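PDB 4CD6: endo-beta-1,4-mannanase from Alicyclobacillus acidocaldarius, which hydrolyses internal beta-1,4-mannosidic bonds of mannans as a family 113 glycoside hydrolase, and here holds an iminosugar joined to mannose in its active site. Local coordinates for residues G11-M16 with G277-E282; G101-E106 with E151-E156; L176-C181 with P226-E231; S200-P205 with M230-P235. One frame throughout, in Å; residues are numbered along the deposited sequence.

Overall arrangement
All four contacts belong to one closed barrel of eight parallel strands, and each touches the iminosugar IFM at the mouth. Contact 1 closes the barrel between its first and last strands. Contact 2, whose centre lies about 23 Å from that of contact 1, joins two loops beyond the third and fourth strands. Contact 3 spans the interior from the fifth strand to the seventh, and contact 4, its centre about 12 Å from that of contact 3, pairs the sixth strand with the same seventh; they share Met230 and Glu231. Contacts 2 and 4 converge on the ligand, where Glu151 OE2 and Glu231 OE1 come within 3.5 Å of each other.

Contact 1 of 4, residues G11-M16 with G277-E282; sequences GFIRGM and GYMLWE. With BMA (beta-D-mannopyranose), chain C; IFM (5-hydroxymethyl-3,4-dihydroxypiperidine), chain B.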
# COMPACT_ATOMS: atom_id res chain seq x y z
N GLY A 11 11.91 11.91 5.65
CA GLY A 11 11.42 11.92 7.00
C GLY A 11 10.72 10.60 7.30
O GLY A 11 10.00 10.05 6.47
N PHE A 12 10.93 10.08 8.50
CA PHE A 12 10.32 8.83 8.90
C PHE A 12 8.80 8.88 8.66
O PHE A 12 8.15 9.87 8.99
CB PHE A 12 10.65 8.56 10.38
CG PHE A 12 10.28 7.18 10.87
CD1 PHE A 12 9.03 6.96 11.40
CD2 PHE A 12 11.17 6.13 10.84
CE1 PHE A 12 8.66 5.71 11.89
CE2 PHE A 12 10.82 4.86 11.32
CZ PHE A 12 9.55 4.65 11.84
N ILE A 13 8.27 7.81 8.05
CA ILE A 13 6.89 7.76 7.56
C ILE A 13 5.93 7.29 8.62
O ILE A 13 6.11 6.22 9.18
CB ILE A 13 6.77 6.83 6.34
CG1 ILE A 13 7.57 7.40 5.16
CG2 ILE A 13 5.31 6.66 5.91
CD1 ILE A 13 7.74 6.44 4.02
N ARG A 14 4.94 8.13 8.89
CA ARG A 14 3.84 7.88 9.80
C ARG A 14 2.60 8.03 8.92
O ARG A 14 2.02 9.12 8.76
CB ARG A 14 3.86 8.92 10.91
CG ARG A 14 5.04 8.74 11.85
CD ARG A 14 5.06 9.87 12.86
NE ARG A 14 5.59 11.11 12.29
CZ ARG A 14 4.89 12.22 12.07
NH1 ARG A 14 3.58 12.27 12.33
NH2 ARG A 14 5.51 13.30 11.59
N GLY A 15 2.20 6.92 8.32
CA GLY A 15 1.28 7.03 7.18
C GLY A 15 0.03 6.20 7.29
O GLY A 15 -0.03 5.30 8.08
N MET A 16 -0.90 6.46 6.37
CA MET A 16 -2.15 5.69 6.33
C MET A 16 -2.66 5.56 4.91
O MET A 16 -2.64 6.54 4.17
CB MET A 16 -3.17 6.42 7.17
CG MET A 16 -4.56 5.74 7.21
SD MET A 16 -4.67 4.06 7.90
CE MET A 16 -4.32 4.36 9.62
N GLY A 277 9.81 3.54 8.20
CA GLY A 277 8.48 3.68 8.77
C GLY A 277 7.32 2.85 8.22
O GLY A 277 7.50 1.78 7.64
N TYR A 278 6.13 3.42 8.42
CA TYR A 278 4.87 2.64 8.42
C TYR A 278 3.79 3.32 7.61
O TYR A 278 3.39 4.45 7.95
CB TYR A 278 4.35 2.59 9.83
CG TYR A 278 5.28 2.02 10.89
CD1 TYR A 278 5.38 0.68 11.11
CD2 TYR A 278 6.03 2.86 11.71
CE1 TYR A 278 6.21 0.16 12.09
CE2 TYR A 278 6.85 2.36 12.70
CZ TYR A 278 6.94 1.01 12.88
OH TYR A 278 7.75 0.50 13.88
N MET A 279 3.32 2.64 6.55
CA MET A 279 2.14 3.09 5.83
C MET A 279 1.02 2.10 6.21
O MET A 279 0.96 0.95 5.76
CB MET A 279 2.40 3.11 4.33
CG MET A 279 1.41 3.93 3.56
SD MET A 279 1.64 5.70 3.66
CE MET A 279 3.14 5.93 2.74
N LEU A 280 0.19 2.55 7.12
CA LEU A 280 -0.80 1.67 7.71
C LEU A 280 -1.91 1.31 6.73
O LEU A 280 -2.20 2.06 5.80
CB LEU A 280 -1.37 2.29 9.00
CG LEU A 280 -0.37 2.60 10.14
CD1 LEU A 280 -1.11 3.01 11.41
CD2 LEU A 280 0.56 1.45 10.40
N TRP A 281 -2.49 0.14 6.96
CA TRP A 281 -3.60 -0.39 6.16
C TRP A 281 -4.73 -0.56 7.15
O TRP A 281 -4.56 -1.30 8.10
CB TRP A 281 -3.26 -1.75 5.56
CG TRP A 281 -4.24 -2.21 4.54
CD1 TRP A 281 -5.34 -3.01 4.75
CD2 TRP A 281 -4.26 -1.89 3.14
NE1 TRP A 281 -6.02 -3.20 3.59
CE2 TRP A 281 -5.37 -2.52 2.58
CE3 TRP A 281 -3.43 -1.13 2.32
CZ2 TRP A 281 -5.69 -2.40 1.24
CZ3 TRP A 281 -3.73 -1.02 0.98
CH2 TRP A 281 -4.85 -1.66 0.45
N GLU A 282 -5.86 0.13 7.02
CA GLU A 282 -6.23 1.08 5.99
C GLU A 282 -7.32 1.98 6.56
O GLU A 282 -7.79 1.75 7.69
CB GLU A 282 -6.75 0.36 4.72
CG GLU A 282 -8.02 -0.46 5.00
CD GLU A 282 -8.65 -1.08 3.78
OE1 GLU A 282 -8.65 -0.45 2.71
OE2 GLU A 282 -9.20 -2.19 3.92
C1 BMA C . -8.12 -6.04 1.35
C2 BMA C . -9.11 -5.21 2.14
C3 BMA C . -10.50 -5.66 1.69
C4 BMA C . -10.62 -5.52 0.18
C5 BMA C . -9.47 -6.19 -0.59
C6 BMA C . -9.61 -5.94 -2.09
O2 BMA C . -8.92 -3.79 1.92
O3 BMA C . -11.52 -4.87 2.30
O4 BMA C . -11.84 -6.12 -0.23
O5 BMA C . -8.21 -5.72 -0.05
O6 BMA C . -8.51 -6.49 -2.85
O4 IFM B . -6.76 -5.62 1.39
C4 IFM B . -5.59 -6.41 1.09
C3 IFM B . -4.93 -5.82 -0.15
O3 IFM B . -5.78 -6.11 -1.27
C2 IFM B . -3.50 -6.32 -0.41
N IFM B . -2.75 -6.53 0.84
C1 IFM B . -3.40 -7.16 2.00
C5 IFM B . -4.66 -6.37 2.31
C6 IFM B . -5.33 -6.81 3.62
O6 IFM B . -5.85 -8.15 3.58
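Phe12 lays one ring face on the backbone of Gly277, whose CA stands 3.7 Å from the centroid of the Phe12 ring and 24° off its normal, a CH-pi contact. The rim of the same ring, at CZ, meets CE2 of Tyr278 at 3.6 Å, with the two ring planes inclined at 70°. Any side chain on Gly277 would strike Ile13 O. From here the segments run as parallel neighbours: Tyr278 N donates to Ile13 O at 2.9 Å, Gly15 N to Tyr278 O, and Leu280 N to Gly15 O. Met279, bent at chi2 and chi3, brings SD to 3.8 Å from the CA of Gly15, using the space a CB there would take. On the opposite face Met16 starts with CG anti to the backbone N (chi1 179°) and then curls to set CE 3.7 Å from Leu280 CB. Past a cis peptide, Glu282 OE2 accepts a bond of 2.6 Å from O2 of the mannose, while the Trp281 ring lies between IFM C5 and Glu282 CB. The pairing closes the barrel: strands 46-55 and 227-232 flank it, and helix 305-318 packs against Phe12, Arg14 and Tyr278.

Contact 2 of 4, residues G101-E106 with E151-E156; sequences GTWRGE and EMTTAE. With IFM (5-hydroxymethyl-3,4-dihydroxypiperidine), chain B.
Trp103 and Glu151 join two loops at the C-terminal mouth of the TIM barrel, one following strand 89-98 and the other strand 145-150. The indole carries CG anti to the backbone N (chi1 -180°) and directs NE1 in its own ring plane at Glu151 OE1, 2.9 Å away, with an N-H...O angle of 159°. The other oxygen, Glu151 OE2, accepts from the IFM nitrogen at 2.6 Å, an arrangement consistent with the acid/base glutamate that enzymes of this clan carry after the fourth strand. Packing is tightest at Gly105: its N sits over the centre of the Trp103 ring and its CA is 3.0 Å from Glu151 O, so that a CB would collide with both residues. Arg104 crosses Met152 at about a right angle, CD to SD 3.6 Å. Its guanidinium is held by Val96 O, Asn97 OD1 and IFM O3; toward Glu151 there is merely a long salt bridge, NH1 to OE1 3.8 Å, with the oxygen well out of the guanidinium plane. The outer side is looser. Glu106 is exposed and its CB points away from the facing loop, and the backbone bond from Thr154 N to Gly105 O is stretched to 3.2 Å. A water bridges the two loops, accepting from Ala155 N and donating to Arg104 O and, at 2.8 Å, to Thr154 OG1, itself also hydrogen-bonded to Ile107 O.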
# COMPACT_ATOMS: atom_id res chain seq x y z
N GLY A 101 -12.01 -12.56 -7.55
CA GLY A 101 -11.45 -12.54 -6.20
C GLY A 101 -10.11 -13.23 -6.03
O GLY A 101 -9.66 -13.43 -4.90
N THR A 102 -9.46 -13.61 -7.13
CA THR A 102 -8.12 -14.18 -7.06
C THR A 102 -7.12 -13.09 -6.67
O THR A 102 -7.09 -12.02 -7.29
CB THR A 102 -7.66 -14.75 -8.42
OG1 THR A 102 -8.64 -15.67 -8.91
CG2 THR A 102 -6.31 -15.45 -8.29
N TRP A 103 -6.30 -13.36 -5.66
CA TRP A 103 -5.16 -12.49 -5.30
C TRP A 103 -4.25 -12.17 -6.49
O TRP A 103 -3.82 -13.06 -7.23
CB TRP A 103 -4.36 -13.15 -4.17
CG TRP A 103 -3.17 -12.38 -3.68
CD1 TRP A 103 -3.13 -11.07 -3.29
CD2 TRP A 103 -1.84 -12.89 -3.48
NE1 TRP A 103 -1.86 -10.74 -2.89
CE2 TRP A 103 -1.05 -11.84 -2.98
CE3 TRP A 103 -1.25 -14.14 -3.67
CZ2 TRP A 103 0.30 -12.00 -2.69
CZ3 TRP A 103 0.09 -14.30 -3.36
CH2 TRP A 103 0.85 -13.24 -2.90
N ARG A 104 -3.91 -10.89 -6.64
CA ARG A 104 -3.05 -10.46 -7.72
C ARG A 104 -1.63 -11.07 -7.69
O ARG A 104 -0.94 -11.10 -8.69
CB ARG A 104 -2.98 -8.93 -7.72
CG ARG A 104 -2.19 -8.35 -6.54
CD ARG A 104 -2.28 -6.83 -6.53
NE ARG A 104 -3.54 -6.38 -5.93
CZ ARG A 104 -3.67 -5.97 -4.68
NH1 ARG A 104 -2.62 -5.92 -3.85
NH2 ARG A 104 -4.85 -5.57 -4.25
N GLY A 105 -1.20 -11.55 -6.52
CA GLY A 105 0.08 -12.22 -6.41
C GLY A 105 0.15 -13.60 -7.03
O GLY A 105 1.22 -14.21 -7.07
N GLU A 106 -0.98 -14.07 -7.55
CA GLU A 106 -1.11 -15.38 -8.17
C GLU A 106 -1.53 -15.35 -9.65
O GLU A 106 -1.92 -16.37 -10.21
CB GLU A 106 -2.16 -16.20 -7.41
CG GLU A 106 -1.64 -16.84 -6.16
CD GLU A 106 -2.74 -17.44 -5.31
OE1 GLU A 106 -3.92 -17.21 -5.63
OE2 GLU A 106 -2.42 -18.13 -4.33
N GLU A 151 2.55 -6.53 -4.19
CA GLU A 151 2.33 -7.97 -3.92
C GLU A 151 2.30 -8.85 -5.17
O GLU A 151 1.62 -9.88 -5.21
CB GLU A 151 1.05 -8.16 -3.10
CG GLU A 151 1.10 -7.55 -1.71
CD GLU A 151 -0.19 -7.63 -0.96
OE1 GLU A 151 -1.08 -8.42 -1.36
OE2 GLU A 151 -0.28 -6.91 0.08
N MET A 152 3.04 -8.47 -6.20
CA MET A 152 2.96 -9.19 -7.48
C MET A 152 3.94 -10.35 -7.51
O MET A 152 4.83 -10.38 -8.34
CB MET A 152 3.17 -8.26 -8.67
CG MET A 152 2.32 -6.99 -8.66
SD MET A 152 0.57 -7.32 -8.69
CE MET A 152 0.46 -7.74 -10.43
N THR A 153 3.77 -11.31 -6.60
CA THR A 153 4.75 -12.38 -6.45
C THR A 153 5.06 -13.17 -7.71
O THR A 153 6.23 -13.35 -8.03
CB THR A 153 4.37 -13.30 -5.28
OG1 THR A 153 4.39 -12.51 -4.11
CG2 THR A 153 5.38 -14.43 -5.12
N THR A 154 4.04 -13.57 -8.46
CA THR A 154 4.28 -14.31 -9.69
C THR A 154 4.88 -13.47 -10.78
O THR A 154 5.53 -14.01 -11.66
CB THR A 154 3.01 -14.99 -10.21
OG1 THR A 154 1.93 -14.05 -10.25
CG2 THR A 154 2.65 -16.15 -9.31
N ALA A 155 4.65 -12.15 -10.72
CA ALA A 155 5.20 -11.26 -11.75
C ALA A 155 6.65 -10.95 -11.48
O ALA A 155 7.36 -10.63 -12.40
CB ALA A 155 4.39 -9.98 -11.89
N GLU A 156 7.10 -11.08 -10.23
CA GLU A 156 8.43 -10.60 -9.87
C GLU A 156 9.61 -11.20 -10.66
O GLU A 156 10.57 -10.48 -10.97
CB GLU A 156 8.65 -10.69 -8.33
CG GLU A 156 7.90 -9.60 -7.56
CD GLU A 156 7.69 -9.88 -6.08
OE1 GLU A 156 8.17 -10.93 -5.59
OE2 GLU A 156 7.00 -9.06 -5.42
O4 IFM B . -6.76 -5.62 1.39
C4 IFM B . -5.59 -6.41 1.09
C3 IFM B . -4.93 -5.82 -0.15
O3 IFM B . -5.78 -6.11 -1.27
C2 IFM B . -3.50 -6.32 -0.41
N IFM B . -2.75 -6.53 0.84
C1 IFM B . -3.40 -7.16 2.00
C5 IFM B . -4.66 -6.37 2.31
C6 IFM B . -5.33 -6.81 3.62
O6 IFM B . -5.85 -8.15 3.58
O HOH W 1 1.81 -11.35 -9.55

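Contact 3 of 4, residues L176-C181 with P226-E231; sequences LVTYNC and PLFFME. With IFM (5-hydroxymethyl-3,4-dihydroxypiperidine), chain B.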
# COMPACT_ATOMS: atom_id res chain seq x y z
N LEU A 176 9.63 10.20 -5.68
CA LEU A 176 10.08 8.95 -5.12
C LEU A 176 9.31 7.75 -5.68
O LEU A 176 8.06 7.76 -5.76
CB LEU A 176 9.93 8.98 -3.60
CG LEU A 176 10.88 9.93 -2.88
CD1 LEU A 176 10.43 10.10 -1.45
CD2 LEU A 176 12.30 9.40 -2.93
N VAL A 177 10.04 6.71 -6.06
CA VAL A 177 9.38 5.49 -6.54
C VAL A 177 9.65 4.31 -5.62
O VAL A 177 10.77 4.07 -5.21
CB VAL A 177 9.80 5.17 -7.98
CG1 VAL A 177 9.26 3.82 -8.42
CG2 VAL A 177 9.32 6.30 -8.90
N THR A 178 8.60 3.57 -5.26
CA THR A 178 8.78 2.32 -4.52
C THR A 178 8.06 1.18 -5.22
O THR A 178 7.16 1.42 -6.07
CB THR A 178 8.32 2.44 -3.06
OG1 THR A 178 8.80 1.29 -2.35
CG2 THR A 178 6.77 2.55 -2.95
N TYR A 179 8.50 -0.04 -4.92
CA TYR A 179 7.75 -1.26 -5.25
C TYR A 179 7.45 -1.94 -3.93
O TYR A 179 8.33 -2.02 -3.08
CB TYR A 179 8.54 -2.23 -6.18
CG TYR A 179 7.82 -3.55 -6.33
CD1 TYR A 179 6.66 -3.65 -7.10
CD2 TYR A 179 8.29 -4.70 -5.71
CE1 TYR A 179 5.96 -4.85 -7.18
CE2 TYR A 179 7.60 -5.89 -5.77
CZ TYR A 179 6.45 -5.97 -6.55
OH TYR A 179 5.72 -7.15 -6.60
N ASN A 180 6.22 -2.43 -3.77
CA ASN A 180 5.70 -3.02 -2.53
C ASN A 180 5.56 -4.52 -2.73
O ASN A 180 4.66 -4.98 -3.46
CB ASN A 180 4.39 -2.30 -2.20
CG ASN A 180 3.50 -2.97 -1.15
OD1 ASN A 180 3.82 -3.93 -0.43
ND2 ASN A 180 2.38 -2.34 -1.00
N CYS A 181 6.48 -5.29 -2.15
CA CYS A 181 6.45 -6.72 -2.28
C CYS A 181 5.63 -7.29 -1.11
O CYS A 181 5.34 -6.58 -0.17
CB CYS A 181 7.85 -7.30 -2.29
SG CYS A 181 8.72 -7.25 -0.73
N PRO A 226 16.95 2.43 1.83
CA PRO A 226 16.02 2.34 2.96
C PRO A 226 14.85 1.42 2.68
O PRO A 226 14.48 1.21 1.52
CB PRO A 226 15.52 3.78 3.12
CG PRO A 226 16.48 4.61 2.36
CD PRO A 226 16.88 3.75 1.21
N LEU A 227 14.28 0.93 3.76
CA LEU A 227 13.15 0.01 3.75
C LEU A 227 12.03 0.51 4.61
O LEU A 227 12.25 0.90 5.76
CB LEU A 227 13.59 -1.38 4.22
CG LEU A 227 12.59 -2.53 4.10
CD1 LEU A 227 13.27 -3.87 3.87
CD2 LEU A 227 11.64 -2.62 5.29
N PHE A 228 10.79 0.45 4.08
CA PHE A 228 9.62 0.76 4.90
C PHE A 228 8.49 -0.20 4.60
O PHE A 228 8.58 -1.05 3.73
CB PHE A 228 9.20 2.22 4.82
CG PHE A 228 8.46 2.61 3.58
CD1 PHE A 228 9.12 2.83 2.40
CD2 PHE A 228 7.09 2.81 3.62
CE1 PHE A 228 8.41 3.22 1.26
CE2 PHE A 228 6.39 3.20 2.50
CZ PHE A 228 7.05 3.42 1.32
N PHE A 229 7.41 -0.06 5.36
CA PHE A 229 6.24 -0.94 5.16
C PHE A 229 5.18 -0.16 4.41
O PHE A 229 4.64 0.81 4.94
CB PHE A 229 5.73 -1.42 6.49
CG PHE A 229 6.75 -2.19 7.32
CD1 PHE A 229 7.71 -3.00 6.73
CD2 PHE A 229 6.69 -2.14 8.71
CE1 PHE A 229 8.63 -3.72 7.50
CE2 PHE A 229 7.58 -2.86 9.47
CZ PHE A 229 8.54 -3.66 8.87
N MET A 230 4.92 -0.54 3.14
CA MET A 230 3.90 0.14 2.35
C MET A 230 2.51 -0.34 2.73
O MET A 230 1.55 0.37 2.49
CB MET A 230 4.11 -0.03 0.84
CG MET A 230 4.72 1.17 0.11
SD MET A 230 3.77 2.70 0.24
CE MET A 230 2.15 2.13 -0.16
N GLU A 231 2.41 -1.52 3.32
CA GLU A 231 1.17 -1.90 4.02
C GLU A 231 1.56 -2.58 5.31
O GLU A 231 2.43 -3.44 5.34
CB GLU A 231 0.31 -2.91 3.24
CG GLU A 231 -0.11 -2.48 1.87
CD GLU A 231 -1.12 -3.42 1.24
OE1 GLU A 231 -1.73 -4.27 1.94
OE2 GLU A 231 -1.33 -3.30 0.02
O4 IFM B . -6.76 -5.62 1.39
C4 IFM B . -5.59 -6.41 1.09
C3 IFM B . -4.93 -5.82 -0.15
O3 IFM B . -5.78 -6.11 -1.27
C2 IFM B . -3.50 -6.32 -0.41
N IFM B . -2.75 -6.53 0.84
C1 IFM B . -3.40 -7.16 2.00
C5 IFM B . -4.66 -6.37 2.31
C6 IFM B . -5.33 -6.81 3.62
O6 IFM B . -5.85 -8.15 3.58
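Asn180 presents its flat amide to Met230, whose CB stands almost squarely above the amide plane, 3.6 Å from Asn180 CG. CG of Glu231 lies instead near that plane, beyond the amide's rim, and the Glu231 carboxylate is turned 76° from the amide. The third flat group, the Phe228 ring, meets Thr178 obliquely and loosely, CE1 to OG1 4.1 Å. These side chains point into the interior of the TIM barrel from its fifth and seventh strands. Strand 197-201 lies between the two in the sheet, so the contact is made by side chains, and it buries a modest 206 Å² in all. Met230 bridges most of the gap. The backbone puts its CB over the amide, and chi1 of -102°, away from a staggered value, swings CG to Thr178 CG2, 3.9 Å away. Thr178 OG1 is taken up by Leu197 O and Ser199 OG, and CG2 is the atom that packs on Met230. Glu231, extended beyond CG, carries its carboxylate up to the ligand, as expected of the nucleophile that clan relatives hold on the seventh strand. OE2 forms a salt bridge with Lys93, and OE1 also accepts from the Tyr203 hydroxyl. Cutting Glu231 back to an alanine would remove both oxygens, and is likely to cost Lys93 this salt-bridge partner and leave the iminosugar nitrogen with Glu151 as its remaining carboxylate partner. In the complex that ring nitrogen donates to Glu231 OE1 across 2.7 Å.

Contact 4 of 4, residues S200-P205 with M230-P235; sequences SSAYYP and MEVGCP. With IFM (5-hydroxymethyl-3,4-dihydroxypiperidine), chain B.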
# COMPACT_ATOMS: atom_id res chain seq x y z
N SER A 200 7.36 -3.23 1.74
CA SER A 200 6.68 -4.50 1.82
C SER A 200 5.33 -4.41 2.53
O SER A 200 5.02 -3.42 3.19
CB SER A 200 7.56 -5.56 2.44
OG SER A 200 7.69 -5.35 3.83
N SER A 201 4.52 -5.46 2.29
CA SER A 201 3.22 -5.65 2.95
C SER A 201 3.50 -6.54 4.14
O SER A 201 3.47 -7.80 4.07
CB SER A 201 2.21 -6.28 1.98
OG SER A 201 1.73 -5.35 1.04
N ALA A 202 3.86 -5.88 5.22
CA ALA A 202 4.51 -6.54 6.36
C ALA A 202 3.50 -7.12 7.33
O ALA A 202 3.47 -6.79 8.53
CB ALA A 202 5.44 -5.56 7.05
N TYR A 203 2.68 -8.02 6.80
CA TYR A 203 1.60 -8.66 7.59
C TYR A 203 2.21 -9.87 8.30
O TYR A 203 1.87 -11.01 8.02
CB TYR A 203 0.45 -9.06 6.67
CG TYR A 203 -0.28 -7.89 6.06
CD1 TYR A 203 -1.19 -7.14 6.83
CD2 TYR A 203 -0.11 -7.54 4.73
CE1 TYR A 203 -1.87 -6.06 6.29
CE2 TYR A 203 -0.78 -6.45 4.19
CZ TYR A 203 -1.66 -5.73 4.97
OH TYR A 203 -2.33 -4.67 4.44
N TYR A 204 3.13 -9.60 9.23
CA TYR A 204 3.78 -10.65 10.01
C TYR A 204 2.93 -11.01 11.22
O TYR A 204 2.49 -10.12 11.94
CB TYR A 204 5.23 -10.27 10.41
CG TYR A 204 6.12 -10.16 9.17
CD1 TYR A 204 6.49 -11.31 8.46
CD2 TYR A 204 6.58 -8.92 8.72
CE1 TYR A 204 7.26 -11.22 7.30
CE2 TYR A 204 7.37 -8.81 7.57
CZ TYR A 204 7.70 -9.95 6.87
OH TYR A 204 8.47 -9.87 5.72
N PRO A 205 2.67 -12.31 11.45
CA PRO A 205 1.95 -12.66 12.67
C PRO A 205 2.66 -12.10 13.91
O PRO A 205 3.89 -11.89 13.91
CB PRO A 205 1.95 -14.20 12.67
CG PRO A 205 2.13 -14.59 11.24
CD PRO A 205 3.01 -13.51 10.66
N MET A 230 4.92 -0.54 3.14
CA MET A 230 3.90 0.14 2.35
C MET A 230 2.51 -0.34 2.73
O MET A 230 1.55 0.37 2.49
CB MET A 230 4.11 -0.03 0.84
CG MET A 230 4.72 1.17 0.11
SD MET A 230 3.77 2.70 0.24
CE MET A 230 2.15 2.13 -0.16
N GLU A 231 2.41 -1.52 3.32
CA GLU A 231 1.17 -1.90 4.02
C GLU A 231 1.56 -2.58 5.31
O GLU A 231 2.43 -3.44 5.34
CB GLU A 231 0.31 -2.91 3.24
CG GLU A 231 -0.11 -2.48 1.87
CD GLU A 231 -1.12 -3.42 1.24
OE1 GLU A 231 -1.73 -4.27 1.94
OE2 GLU A 231 -1.33 -3.30 0.02
N VAL A 232 0.86 -2.23 6.37
CA VAL A 232 0.92 -3.01 7.59
C VAL A 232 -0.34 -2.73 8.38
O VAL A 232 -0.82 -1.59 8.42
CB VAL A 232 2.23 -2.71 8.37
CG1 VAL A 232 2.28 -1.28 8.86
CG2 VAL A 232 2.45 -3.75 9.46
N GLY A 233 -0.91 -3.78 8.98
CA GLY A 233 -2.18 -3.62 9.69
C GLY A 233 -2.72 -4.97 10.15
O GLY A 233 -2.11 -6.04 9.92
N CYS A 234 -3.84 -4.90 10.82
CA CYS A 234 -4.50 -6.11 11.35
C CYS A 234 -5.98 -5.79 11.54
O CYS A 234 -6.29 -4.71 12.06
CB CYS A 234 -3.89 -6.54 12.70
SG CYS A 234 -4.47 -8.15 13.33
N PRO A 235 -6.88 -6.73 11.14
CA PRO A 235 -8.29 -6.54 11.45
C PRO A 235 -8.55 -6.69 12.92
O PRO A 235 -7.86 -7.47 13.59
CB PRO A 235 -8.97 -7.70 10.72
CG PRO A 235 -8.00 -8.18 9.70
CD PRO A 235 -6.65 -7.90 10.28
O4 IFM B . -6.76 -5.62 1.39
C4 IFM B . -5.59 -6.41 1.09
C3 IFM B . -4.93 -5.82 -0.15
O3 IFM B . -5.78 -6.11 -1.27
C2 IFM B . -3.50 -6.32 -0.41
N IFM B . -2.75 -6.53 0.84
C1 IFM B . -3.40 -7.16 2.00
C5 IFM B . -4.66 -6.37 2.31
C6 IFM B . -5.33 -6.81 3.62
O6 IFM B . -5.85 -8.15 3.58
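Tyr203 and Glu231 both set CG anti to the carbonyl carbon (chi1 -67° and -57°), and the two side chains converge obliquely from neighbouring strand ends. The phenol OH donates to Glu231 OE1 at 2.6 Å, using the anti lone pair of that oxygen. OE1 lies in the plane of the Tyr203 ring, at its edge, while ring and carboxylate planes stand 85° apart. A phenylalanine in place of Tyr203 would keep the ring but is likely to leave OE1 without this donor and the carboxylate less restricted in rotation. Ser201 runs alongside, OG 3.4 Å from Glu231 CD; its hydroxyl is hydrogen-bonded to Glu151 OE2, while against Glu231 it only packs. Beneath, the backbones pair in parallel: Glu231 N reaches Ser200 O at 3.2 Å in a nearly straight bond, Met230 N adds a weak bond to the same oxygen, and Ala202 N meets Glu231 O at 2.8 Å. Successive inverse gamma turns centred on Ala202 and Tyr203 follow, and the Tyr203 ring reaches back to the ligand, CE2 3.5 Å from IFM C1. Gly233 O, buried with no hydrogen-bonding partner in the model, abuts the ring edge, 3.4 Å from Tyr203 CD1. Trp281 and Trp245 also touch the tyrosine. A tyrosine after the sixth strand holding the glutamate of the seventh is consistent with the catalytic centre of clan GH-A TIM-barrel glycosidases.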